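Local structure of group 3 allergen SMIPP-S Yv6023A04 (Sarcoptes scabiei type hominis, 3H7O) at residues H75-F80 against I92-R97; T157-I162 against A198-R203. The protein is an inactivated scabies mite paralogue of the chymotrypsin-like serine proteases, and thus probably lacks the endopeptidase activity usual in its family. The protein carries 3 engineered substitutions. One frame throughout, in Å; residues are numbered along the deposited sequence.

Overall arrangement
The two contacts belong to different halves of a trypsin-like fold. Contact 1 joins neighbouring strands, 68-78 and 91-95, of the closed six-stranded barrel and is partly buried; contact 2 lies at the surface beside the other sheet, where the end of helix 152-159 meets the loop between strands 192-197 and 209-213. Backbone bonds carry contact 1, with a tyrosine-glutamate hydrogen bond added on one face of the sheet. In contact 2 aromatic and aliphatic side chains do the joining, and the polar link passes through a water. They share no secondary-structure element, and their centres lie 27 Å apart, with nearest atoms about 12 Å from each other.

Contact 1. Residues H75-F80 against I92-R97; sequences HVYLSF and ILELSR
Y77 and E94 rise from the same face of two adjacent strands and meet at the ends of their side chains. CB of Y77 faces CB of I92 at 4.1 Å, the directly paired residue. With CG turned beside the backbone N (chi1 -67°), the ring runs back towards H75 and E94. CD2 passes the carbonyl O of I92 at the ring edge, and CE2 lies 3.2 Å from E94 OE1, which is in the plane of the ring. At the tip, the hydroxyl OH donates to the same OE1 over 2.8 Å, meeting it on the syn side and 25° out of the carboxylate plane. Ring and carboxylate are only 22° from coplanar. One face of the tyrosine is covered from within its own strand by H75, whose CD2 lies over the centre of the ring, 3.2 Å above its plane.

Beneath these groups runs an antiparallel ladder of the first barrel of the chymotrypsin fold. Y77 and I92 form a hydrogen-bonded pair joined by two bonds, Y77 N to I92 O at 2.8 Å and I92 N to Y77 O at 3.0 Å. Two residue pairs along, past V76 and L93, E94 N donates to H75 O at 2.9 Å. The face bearing Y77 and I92 is covered by the C-terminal helix 218-225, through I224 and I221, while E94 OE2 has a long, weak ion pair with K228. On the reverse face V76 and L93 make a non-hydrogen-bonded pair, lying side by side with CG2 of V76 3.8 Å from CD2 of L93, and both touch I53.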
loop_
_atom_site.group_PDB
_atom_site.type_symbol
_atom_site.label_atom_id
_atom_site.label_comp_id
_atom_site.label_asym_id
_atom_site.label_seq_id
_atom_site.Cartn_x
_atom_site.Cartn_y
_atom_site.Cartn_z
ATOM N N HIS A 75 5.290 7.403 -15.315
ATOM C CA HIS A 75 3.864 7.241 -15.606
ATOM C C HIS A 75 3.097 6.673 -14.417
ATOM O O HIS A 75 3.650 5.915 -13.618
ATOM C CB HIS A 75 3.661 6.341 -16.831
ATOM C CG HIS A 75 2.296 6.445 -17.444
ATOM N ND1 HIS A 75 1.966 7.418 -18.364
ATOM C CD2 HIS A 75 1.181 5.695 -17.276
ATOM C CE1 HIS A 75 0.706 7.266 -18.731
ATOM N NE2 HIS A 75 0.206 6.228 -18.086
ATOM N N VAL A 76 1.825 7.055 -14.321
ATOM C CA VAL A 76 0.899 6.539 -13.320
ATOM C C VAL A 76 -0.233 5.824 -14.057
ATOM O O VAL A 76 -0.933 6.436 -14.870
ATOM C CB VAL A 76 0.319 7.679 -12.435
ATOM C CG1 VAL A 76 -0.722 7.139 -11.459
ATOM C CG2 VAL A 76 1.431 8.400 -11.684
ATOM N N TYR A 77 -0.394 4.530 -13.789
ATOM C CA TYR A 77 -1.459 3.739 -14.412
ATOM C C TYR A 77 -2.615 3.553 -13.446
ATOM O O TYR A 77 -2.426 3.058 -12.335
ATOM C CB TYR A 77 -0.946 2.366 -14.861
ATOM C CG TYR A 77 0.050 2.407 -15.997
ATOM C CD1 TYR A 77 -0.377 2.457 -17.327
ATOM C CD2 TYR A 77 1.419 2.387 -15.743
ATOM C CE1 TYR A 77 0.541 2.492 -18.379
ATOM C CE2 TYR A 77 2.343 2.423 -16.783
ATOM C CZ TYR A 77 1.899 2.476 -18.096
ATOM O OH TYR A 77 2.819 2.509 -19.119
ATOM N N LEU A 78 -3.808 3.935 -13.890
ATOM C CA LEU A 78 -5.029 3.797 -13.097
ATOM C C LEU A 78 -5.995 2.817 -13.765
ATOM O O LEU A 78 -5.920 2.582 -14.976
ATOM C CB LEU A 78 -5.706 5.164 -12.911
ATOM C CG LEU A 78 -4.879 6.319 -12.324
ATOM C CD1 LEU A 78 -5.616 7.643 -12.477
ATOM C CD2 LEU A 78 -4.505 6.075 -10.863
ATOM N N SER A 79 -6.892 2.237 -12.969
ATOM C CA SER A 79 -7.912 1.328 -13.487
ATOM C C SER A 79 -9.305 1.804 -13.080
ATOM O O SER A 79 -9.890 1.296 -12.119
ATOM C CB SER A 79 -7.663 -0.106 -13.002
ATOM O OG SER A 79 -8.629 -0.998 -13.538
ATOM N N PHE A 80 -9.816 2.790 -13.817
ATOM C CA PHE A 80 -11.139 3.372 -13.568
ATOM C C PHE A 80 -11.285 3.870 -12.128
ATOM O O PHE A 80 -12.293 3.601 -11.467
ATOM C CB PHE A 80 -12.264 2.371 -13.903
ATOM C CG PHE A 80 -12.223 1.845 -15.317
ATOM C CD1 PHE A 80 -12.988 2.442 -16.318
ATOM C CD2 PHE A 80 -11.437 0.737 -15.643
ATOM C CE1 PHE A 80 -12.962 1.954 -17.628
ATOM C CE2 PHE A 80 -11.403 0.241 -16.947
ATOM C CZ PHE A 80 -12.167 0.852 -17.943
ATOM N N ILE A 92 -0.443 1.755 -10.493
ATOM C CA ILE A 92 0.905 1.284 -10.779
ATOM C C ILE A 92 1.774 2.467 -11.188
ATOM O O ILE A 92 1.404 3.246 -12.069
ATOM C CB ILE A 92 0.915 0.187 -11.867
ATOM C CG1 ILE A 92 0.132 -1.037 -11.376
ATOM C CG2 ILE A 92 2.357 -0.213 -12.217
ATOM C CD1 ILE A 92 -0.201 -2.054 -12.459
ATOM N N LEU A 93 2.912 2.610 -10.516
ATOM C CA LEU A 93 3.883 3.635 -10.866
ATOM C C LEU A 93 4.972 3.018 -11.731
ATOM O O LEU A 93 5.573 2.017 -11.347
ATOM C CB LEU A 93 4.487 4.262 -9.602
ATOM C CG LEU A 93 3.515 4.804 -8.544
ATOM C CD1 LEU A 93 4.275 5.360 -7.351
ATOM C CD2 LEU A 93 2.576 5.860 -9.115
ATOM N N GLU A 94 5.211 3.613 -12.897
ATOM C CA GLU A 94 6.283 3.166 -13.790
ATOM C C GLU A 94 7.541 4.009 -13.617
ATOM O O GLU A 94 7.463 5.229 -13.468
ATOM C CB GLU A 94 5.828 3.201 -15.250
ATOM C CG GLU A 94 6.894 2.738 -16.241
ATOM C CD GLU A 94 6.404 2.704 -17.669
ATOM O OE1 GLU A 94 5.242 3.084 -17.921
ATOM O OE2 GLU A 94 7.188 2.293 -18.549
ATOM N N LEU A 95 8.696 3.346 -13.649
ATOM C CA LEU A 95 9.987 4.011 -13.521
ATOM C C LEU A 95 10.753 4.047 -14.840
ATOM O O LEU A 95 10.723 3.084 -15.611
ATOM C CB LEU A 95 10.824 3.320 -12.444
ATOM C CG LEU A 95 10.230 3.396 -11.043
ATOM C CD1 LEU A 95 10.708 2.219 -10.206
ATOM C CD2 LEU A 95 10.560 4.740 -10.386
ATOM N N SER A 96 11.429 5.165 -15.099
ATOM C CA SER A 96 12.300 5.281 -16.269
ATOM C C SER A 96 13.722 4.824 -15.940
ATOM O O SER A 96 14.463 4.385 -16.822
ATOM C CB SER A 96 12.305 6.714 -16.806
ATOM O OG SER A 96 12.844 7.614 -15.855
ATOM N N ARG A 97 14.089 4.952 -14.665
ATOM C CA ARG A 97 15.344 4.441 -14.126
ATOM C C ARG A 97 14.954 3.398 -13.079
ATOM O O ARG A 97 14.179 3.701 -12.167
ATOM C CB ARG A 97 16.151 5.581 -13.494
ATOM C CG ARG A 97 17.569 5.230 -13.039
ATOM C CD ARG A 97 17.649 4.877 -11.551
ATOM N NE ARG A 97 19.042 4.728 -11.138
ATOM C CZ ARG A 97 19.719 3.584 -11.168
ATOM N NH1 ARG A 97 19.131 2.460 -11.570
ATOM N NH2 ARG A 97 20.991 3.563 -10.793
#

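Contact 2. Residues T157-I162 against A198-R203; sequences TKYGPI and AYFPKR
The ring of Y159 turns its edge to the face of F200 in an offset edge-to-face pair, with centroids 5.9 Å apart and planes at 73°. Two aliphatic groups approach these rings obliquely: R203 CB comes within 3.6 Å of Y159 CE2, and I162 CG2 lies 3.7 Å from F200 CD1. A water lies in plane at the edge of both rings. It donates to Y159 OH at 2.8 Å and accepts from F200 N at 3.0 Å and, at 3.2 Å, from R203 NH1, joining ring tip, loop backbone and guanidinium. The hydroxyl of Y159 is also hydrogen-bonded to P208 O, so two hydrogen bonds hold this oxygen.

Y159 lies towards the C-terminal end of helix 152-159, the intermediate helix of the trypsin fold, which the C155-C170 disulfide ties to strand 168-172. A type II' turn from Y159 to I162, with G160 at positive phi, then reverses the chain and brings I162 against the loop. That loop follows strand 192-197; in active relatives the corresponding segment borders the substrate cleft. Here it folds into a type I turn from F200 to R203, and I162 CD1 rests 3.7 Å from K202 O on this turn.

The I162 and F200 side chains run antiparallel alongside one another, CG2 of I162 against the CD1 side of the phenyl ring, and F200 also touches M86 and L164. The R203 side chain starts with CG between its backbone N and carbonyl carbon (chi1 78°), then runs extended past the phenol, its CD near Y159 OH. Beyond the ring, NH1 forms a salt bridge with E209 and NH2 binds a glycerol, probably from the crystallisation liquor.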
loop_
_atom_site.group_PDB
_atom_site.type_symbol
_atom_site.label_atom_id
_atom_site.label_comp_id
_atom_site.label_asym_id
_atom_site.label_seq_id
_atom_site.Cartn_x
_atom_site.Cartn_y
_atom_site.Cartn_z
ATOM N N THR A 157 -21.519 -3.340 6.508
ATOM C CA THR A 157 -22.533 -2.745 7.390
ATOM C C THR A 157 -21.895 -1.805 8.427
ATOM O O THR A 157 -22.486 -0.789 8.787
ATOM C CB THR A 157 -23.512 -3.788 8.030
ATOM O OG1 THR A 157 -24.260 -3.178 9.091
ATOM C CG2 THR A 157 -22.783 -4.990 8.586
ATOM N N LYS A 158 -20.681 -2.130 8.871
ATOM C CA LYS A 158 -19.948 -1.265 9.800
ATOM C C LYS A 158 -19.540 0.061 9.157
ATOM O O LYS A 158 -19.508 1.095 9.826
ATOM C CB LYS A 158 -18.725 -1.984 10.375
ATOM C CG LYS A 158 -19.074 -3.000 11.444
ATOM C CD LYS A 158 -17.851 -3.737 11.952
ATOM C CE LYS A 158 -18.241 -4.746 13.011
ATOM N NZ LYS A 158 -17.057 -5.428 13.591
ATOM N N TYR A 159 -19.240 0.025 7.860
ATOM C CA TYR A 159 -18.886 1.233 7.116
ATOM C C TYR A 159 -20.098 2.076 6.720
ATOM O O TYR A 159 -19.947 3.214 6.270
ATOM C CB TYR A 159 -18.022 0.887 5.899
ATOM C CG TYR A 159 -16.546 0.905 6.214
ATOM C CD1 TYR A 159 -15.935 -0.166 6.875
ATOM C CD2 TYR A 159 -15.758 2.001 5.863
ATOM C CE1 TYR A 159 -14.569 -0.143 7.176
ATOM C CE2 TYR A 159 -14.396 2.030 6.151
ATOM C CZ TYR A 159 -13.806 0.961 6.807
ATOM O OH TYR A 159 -12.452 1.002 7.083
ATOM N N GLY A 160 -21.291 1.511 6.901
ATOM C CA GLY A 160 -22.553 2.233 6.736
ATOM C C GLY A 160 -22.739 2.886 5.377
ATOM O O GLY A 160 -22.782 2.196 4.363
ATOM N N PRO A 161 -22.845 4.228 5.350
ATOM C CA PRO A 161 -23.090 4.968 4.107
ATOM C C PRO A 161 -21.881 5.047 3.171
ATOM O O PRO A 161 -22.019 5.525 2.046
ATOM C CB PRO A 161 -23.463 6.368 4.605
ATOM C CG PRO A 161 -22.765 6.496 5.910
ATOM C CD PRO A 161 -22.806 5.123 6.523
ATOM N N ILE A 162 -20.715 4.597 3.636
ATOM C CA ILE A 162 -19.494 4.593 2.830
ATOM C C ILE A 162 -19.485 3.385 1.894
ATOM O O ILE A 162 -19.491 2.234 2.345
ATOM C CB ILE A 162 -18.211 4.607 3.712
ATOM C CG1 ILE A 162 -18.077 5.952 4.441
ATOM C CG2 ILE A 162 -16.961 4.305 2.871
ATOM C CD1 ILE A 162 -16.956 6.009 5.473
ATOM N N ALA A 198 -6.417 0.312 1.742
ATOM C CA ALA A 198 -7.246 1.471 1.457
ATOM C C ALA A 198 -7.324 2.282 2.737
ATOM O O ALA A 198 -6.982 1.778 3.813
ATOM C CB ALA A 198 -8.633 1.029 1.009
ATOM N N TYR A 199 -7.737 3.543 2.629
ATOM C CA TYR A 199 -8.002 4.355 3.810
ATOM C C TYR A 199 -9.165 5.311 3.585
ATOM O O TYR A 199 -9.175 6.077 2.619
ATOM C CB TYR A 199 -6.751 5.118 4.276
ATOM C CG TYR A 199 -6.958 5.838 5.593
ATOM C CD1 TYR A 199 -6.764 5.183 6.807
ATOM C CD2 TYR A 199 -7.370 7.171 5.622
ATOM C CE1 TYR A 199 -6.967 5.838 8.018
ATOM C CE2 TYR A 199 -7.570 7.834 6.824
ATOM C CZ TYR A 199 -7.368 7.165 8.015
ATOM O OH TYR A 199 -7.569 7.826 9.201
ATOM N N PHE A 200 -10.140 5.251 4.489
ATOM C CA PHE A 200 -11.307 6.120 4.453
ATOM C C PHE A 200 -11.309 7.026 5.683
ATOM O O PHE A 200 -11.604 6.569 6.788
ATOM C CB PHE A 200 -12.593 5.290 4.389
ATOM C CG PHE A 200 -12.761 4.536 3.105
ATOM C CD1 PHE A 200 -13.487 5.087 2.050
ATOM C CD2 PHE A 200 -12.185 3.278 2.940
ATOM C CE1 PHE A 200 -13.641 4.393 0.854
ATOM C CE2 PHE A 200 -12.329 2.580 1.750
ATOM C CZ PHE A 200 -13.060 3.139 0.704
ATOM N N PRO A 201 -10.965 8.315 5.496
ATOM C CA PRO A 201 -10.884 9.284 6.598
ATOM C C PRO A 201 -12.179 9.428 7.404
ATOM O O PRO A 201 -12.130 9.710 8.602
ATOM C CB PRO A 201 -10.548 10.605 5.885
ATOM C CG PRO A 201 -10.858 10.367 4.435
ATOM C CD PRO A 201 -10.572 8.921 4.212
ATOM N N LYS A 202 -13.324 9.227 6.753
ATOM C CA LYS A 202 -14.619 9.419 7.408
ATOM C C LYS A 202 -15.197 8.138 8.019
ATOM O O LYS A 202 -16.348 8.122 8.459
ATOM C CB LYS A 202 -15.616 10.063 6.437
ATOM C CG LYS A 202 -15.281 11.509 6.107
ATOM C CD LYS A 202 -16.154 12.060 4.990
ATOM C CE LYS A 202 -15.709 13.466 4.592
ATOM N NZ LYS A 202 -14.310 13.499 4.059
ATOM N N ARG A 203 -14.388 7.081 8.066
ATOM C CA ARG A 203 -14.822 5.786 8.594
ATOM C C ARG A 203 -15.276 5.871 10.056
ATOM O O ARG A 203 -14.815 6.744 10.799
ATOM C CB ARG A 203 -13.714 4.744 8.435
ATOM C CG ARG A 203 -12.599 4.836 9.461
ATOM C CD ARG A 203 -11.459 3.934 9.067
ATOM N NE ARG A 203 -10.690 3.478 10.220
ATOM C CZ ARG A 203 -9.512 2.868 10.138
ATOM N NH1 ARG A 203 -8.949 2.652 8.954
ATOM N NH2 ARG A 203 -8.892 2.485 11.243
HETATM O O HOH W 1 -10.416 2.735 6.150
#